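Local coordinates for protein GlcNAc-alpha-1,4-Gal-releasing endo-beta-galactosidase (PDB 1UPS) that probably hydrolyses O-glycosidic bonds as a calcium-binding family 16 endo-beta-galactosidase that releases GlcNAc-alpha-1,4-Gal, at residues Y292-R297 with K301-E306. Sequence-based numbering, arbitrary orientation.
Sequences YLIRNR and KFLYIE
R295 and F302 form a single non-hydrogen-bonded antiparallel pair, their CA atoms 4.4 Å apart, where strand 292-296 meets strand 302-304 after a short turn. Two backbone hydrogen bonds flank it: N296 N to K301 O at 2.8 Å and L303 N to I294 O at 3.0 Å. The strands then splay, 123° between their directions, and a water takes the place of the second bond of the I294-L303 pair, accepting from I294 N and donating to L303 O. On one face the F302 ring lies against the extended side chain of R295: R295 CG sits 4.0 Å from the ring centroid in a CH-pi contact, and R295 NE comes 3.6 Å from F302 CE1. Guanidinium and ring planes are 16° apart. CG of R295 is anti to the backbone N (chi1 -171°), which carries the chain along the ring; NE also bonds G300 O in the turn, helping to fix its rotation. L293 CB meets F302 CE2 at 3.7 Å. On the other face, the buried I294 CG2 touches L303 CD1 at 3.7 Å. The N296 carboxamide turns away, OD1 taking T299 N and ND2 giving to T411 O. The hairpin belongs to a domain consistent with a ricin-type beta-trefoil, remote from the calcium site. Strand 414-419 pairs with 292-296 and strand 313-315 with 302-304, while W414 packs on both I294 and L303, and W327 on I294.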
loop_
_atom_site.group_PDB
_atom_site.type_symbol
_atom_site.label_atom_id
_atom_site.label_comp_id
_atom_site.label_asym_id
_atom_site.label_seq_id
_atom_site.Cartn_x
_atom_site.Cartn_y
_atom_site.Cartn_z
ATOM N N TYR A 292 17.851 6.498 -14.132
ATOM C CA TYR A 292 16.964 7.656 -13.941
ATOM C C TYR A 292 17.703 8.976 -14.042
ATOM O O TYR A 292 18.847 9.107 -13.567
ATOM C CB TYR A 292 16.318 7.617 -12.555
ATOM C CG TYR A 292 15.516 6.386 -12.288
ATOM C CD1 TYR A 292 14.140 6.351 -12.559
ATOM C CD2 TYR A 292 16.121 5.251 -11.732
ATOM C CE1 TYR A 292 13.380 5.182 -12.310
ATOM C CE2 TYR A 292 15.377 4.089 -11.482
ATOM C CZ TYR A 292 14.017 4.065 -11.772
ATOM O OH TYR A 292 13.297 2.917 -11.520
ATOM N N LEU A 293 17.029 9.972 -14.623
ATOM C CA LEU A 293 17.420 11.369 -14.405
ATOM C C LEU A 293 16.628 11.805 -13.176
ATOM O O LEU A 293 15.584 11.212 -12.878
ATOM C CB LEU A 293 17.031 12.243 -15.604
ATOM C CG LEU A 293 17.672 11.899 -16.949
ATOM C CD1 LEU A 293 17.058 12.748 -18.059
ATOM C CD2 LEU A 293 19.188 12.111 -16.865
ATOM N N ILE A 294 17.120 12.811 -12.451
ATOM C CA ILE A 294 16.422 13.316 -11.262
ATOM C C ILE A 294 16.297 14.831 -11.374
ATOM O O ILE A 294 17.300 15.543 -11.367
ATOM C CB ILE A 294 17.185 12.934 -9.958
ATOM C CG1 ILE A 294 17.370 11.411 -9.859
ATOM C CG2 ILE A 294 16.401 13.422 -8.733
ATOM C CD1 ILE A 294 18.228 10.955 -8.648
ATOM N N ARG A 295 15.063 15.303 -11.478
ATOM C CA ARG A 295 14.798 16.711 -11.754
ATOM C C ARG A 295 14.096 17.392 -10.578
ATOM O O ARG A 295 13.149 16.832 -10.005
ATOM C CB ARG A 295 13.921 16.812 -13.001
ATOM C CG ARG A 295 13.732 18.246 -13.531
ATOM C CD ARG A 295 12.771 18.336 -14.731
ATOM N NE ARG A 295 13.143 19.485 -15.562
ATOM C CZ ARG A 295 12.456 19.953 -16.606
ATOM N NH1 ARG A 295 11.318 19.381 -17.001
ATOM N NH2 ARG A 295 12.913 21.017 -17.255
ATOM N N ASN A 296 14.548 18.602 -10.247
ATOM C CA ASN A 296 13.924 19.415 -9.202
ATOM C C ASN A 296 12.618 20.060 -9.663
ATOM O O ASN A 296 12.538 20.605 -10.775
ATOM C CB ASN A 296 14.892 20.516 -8.744
ATOM C CG ASN A 296 14.409 21.218 -7.481
ATOM O OD1 ASN A 296 13.771 22.288 -7.539
ATOM N ND2 ASN A 296 14.666 20.597 -6.335
ATOM N N ARG A 297 11.586 20.005 -8.827
ATOM C CA ARG A 297 10.303 20.591 -9.228
ATOM C C ARG A 297 10.349 22.119 -9.386
ATOM O O ARG A 297 9.799 22.688 -10.353
ATOM C CB ARG A 297 9.169 20.189 -8.276
ATOM C CG ARG A 297 7.796 20.737 -8.732
ATOM C CD ARG A 297 6.650 20.354 -7.791
ATOM N NE ARG A 297 5.352 20.716 -8.357
ATOM C CZ ARG A 297 4.176 20.478 -7.784
ATOM N NH1 ARG A 297 4.108 19.859 -6.607
ATOM N NH2 ARG A 297 3.045 20.856 -8.414
ATOM N N LYS A 301 15.956 21.828 -12.773
ATOM C CA LYS A 301 17.325 21.373 -13.038
ATOM C C LYS A 301 17.540 19.910 -12.631
ATOM O O LYS A 301 16.780 19.355 -11.839
ATOM C CB LYS A 301 18.365 22.263 -12.343
ATOM C CG LYS A 301 18.171 23.771 -12.581
ATOM C CD LYS A 301 18.154 24.142 -14.080
ATOM C CE LYS A 301 18.132 25.688 -14.233
ATOM N NZ LYS A 301 17.841 26.149 -15.634
ATOM N N PHE A 302 18.585 19.307 -13.195
ATOM C CA PHE A 302 18.881 17.887 -13.008
ATOM C C PHE A 302 20.107 17.662 -12.128
ATOM O O PHE A 302 21.068 18.419 -12.193
ATOM C CB PHE A 302 19.105 17.243 -14.387
ATOM C CG PHE A 302 17.846 17.099 -15.204
ATOM C CD1 PHE A 302 17.390 18.148 -16.020
ATOM C CD2 PHE A 302 17.106 15.914 -15.151
ATOM C CE1 PHE A 302 16.211 18.002 -16.795
ATOM C CE2 PHE A 302 15.926 15.756 -15.902
ATOM C CZ PHE A 302 15.476 16.804 -16.721
ATOM N N LEU A 303 20.087 16.585 -11.334
ATOM C CA LEU A 303 21.229 16.212 -10.501
ATOM C C LEU A 303 22.332 15.522 -11.287
ATOM O O LEU A 303 22.064 14.624 -12.080
ATOM C CB LEU A 303 20.793 15.248 -9.387
ATOM C CG LEU A 303 19.713 15.773 -8.456
ATOM C CD1 LEU A 303 19.500 14.775 -7.304
ATOM C CD2 LEU A 303 20.102 17.164 -7.948
ATOM N N TYR A 304 23.568 15.937 -11.033
ATOM C CA TYR A 304 24.732 15.273 -11.597
ATOM C C TYR A 304 25.953 15.435 -10.701
ATOM O O TYR A 304 25.979 16.299 -9.826
ATOM C CB TYR A 304 25.020 15.782 -13.025
ATOM C CG TYR A 304 25.519 17.215 -13.107
ATOM C CD1 TYR A 304 26.887 17.491 -13.223
ATOM C CD2 TYR A 304 24.625 18.295 -13.102
ATOM C CE1 TYR A 304 27.353 18.803 -13.323
ATOM C CE2 TYR A 304 25.091 19.622 -13.207
ATOM C CZ TYR A 304 26.449 19.860 -13.308
ATOM O OH TYR A 304 26.926 21.155 -13.402
ATOM N N ILE A 305 26.958 14.584 -10.917
ATOM C CA ILE A 305 28.222 14.685 -10.189
ATOM C C ILE A 305 29.308 15.122 -11.150
ATOM O O ILE A 305 29.539 14.469 -12.175
ATOM C CB ILE A 305 28.595 13.348 -9.525
ATOM C CG1 ILE A 305 27.616 13.029 -8.393
ATOM C CG2 ILE A 305 30.021 13.394 -8.958
ATOM C CD1 ILE A 305 27.876 11.684 -7.724
ATOM N N GLU A 306 29.940 16.241 -10.807
ATOM C CA GLU A 306 31.046 16.834 -11.554
ATOM C C GLU A 306 32.369 16.263 -11.030
ATOM O O GLU A 306 32.508 16.004 -9.840
ATOM C CB GLU A 306 31.004 18.352 -11.334
ATOM C CG GLU A 306 31.835 19.186 -12.291
ATOM C CD GLU A 306 31.743 20.678 -12.007
ATOM O OE1 GLU A 306 31.884 21.478 -12.963
ATOM O OE2 GLU A 306 31.546 21.064 -10.831
HETATM O O HOH W 1 19.646 13.804 -13.330
#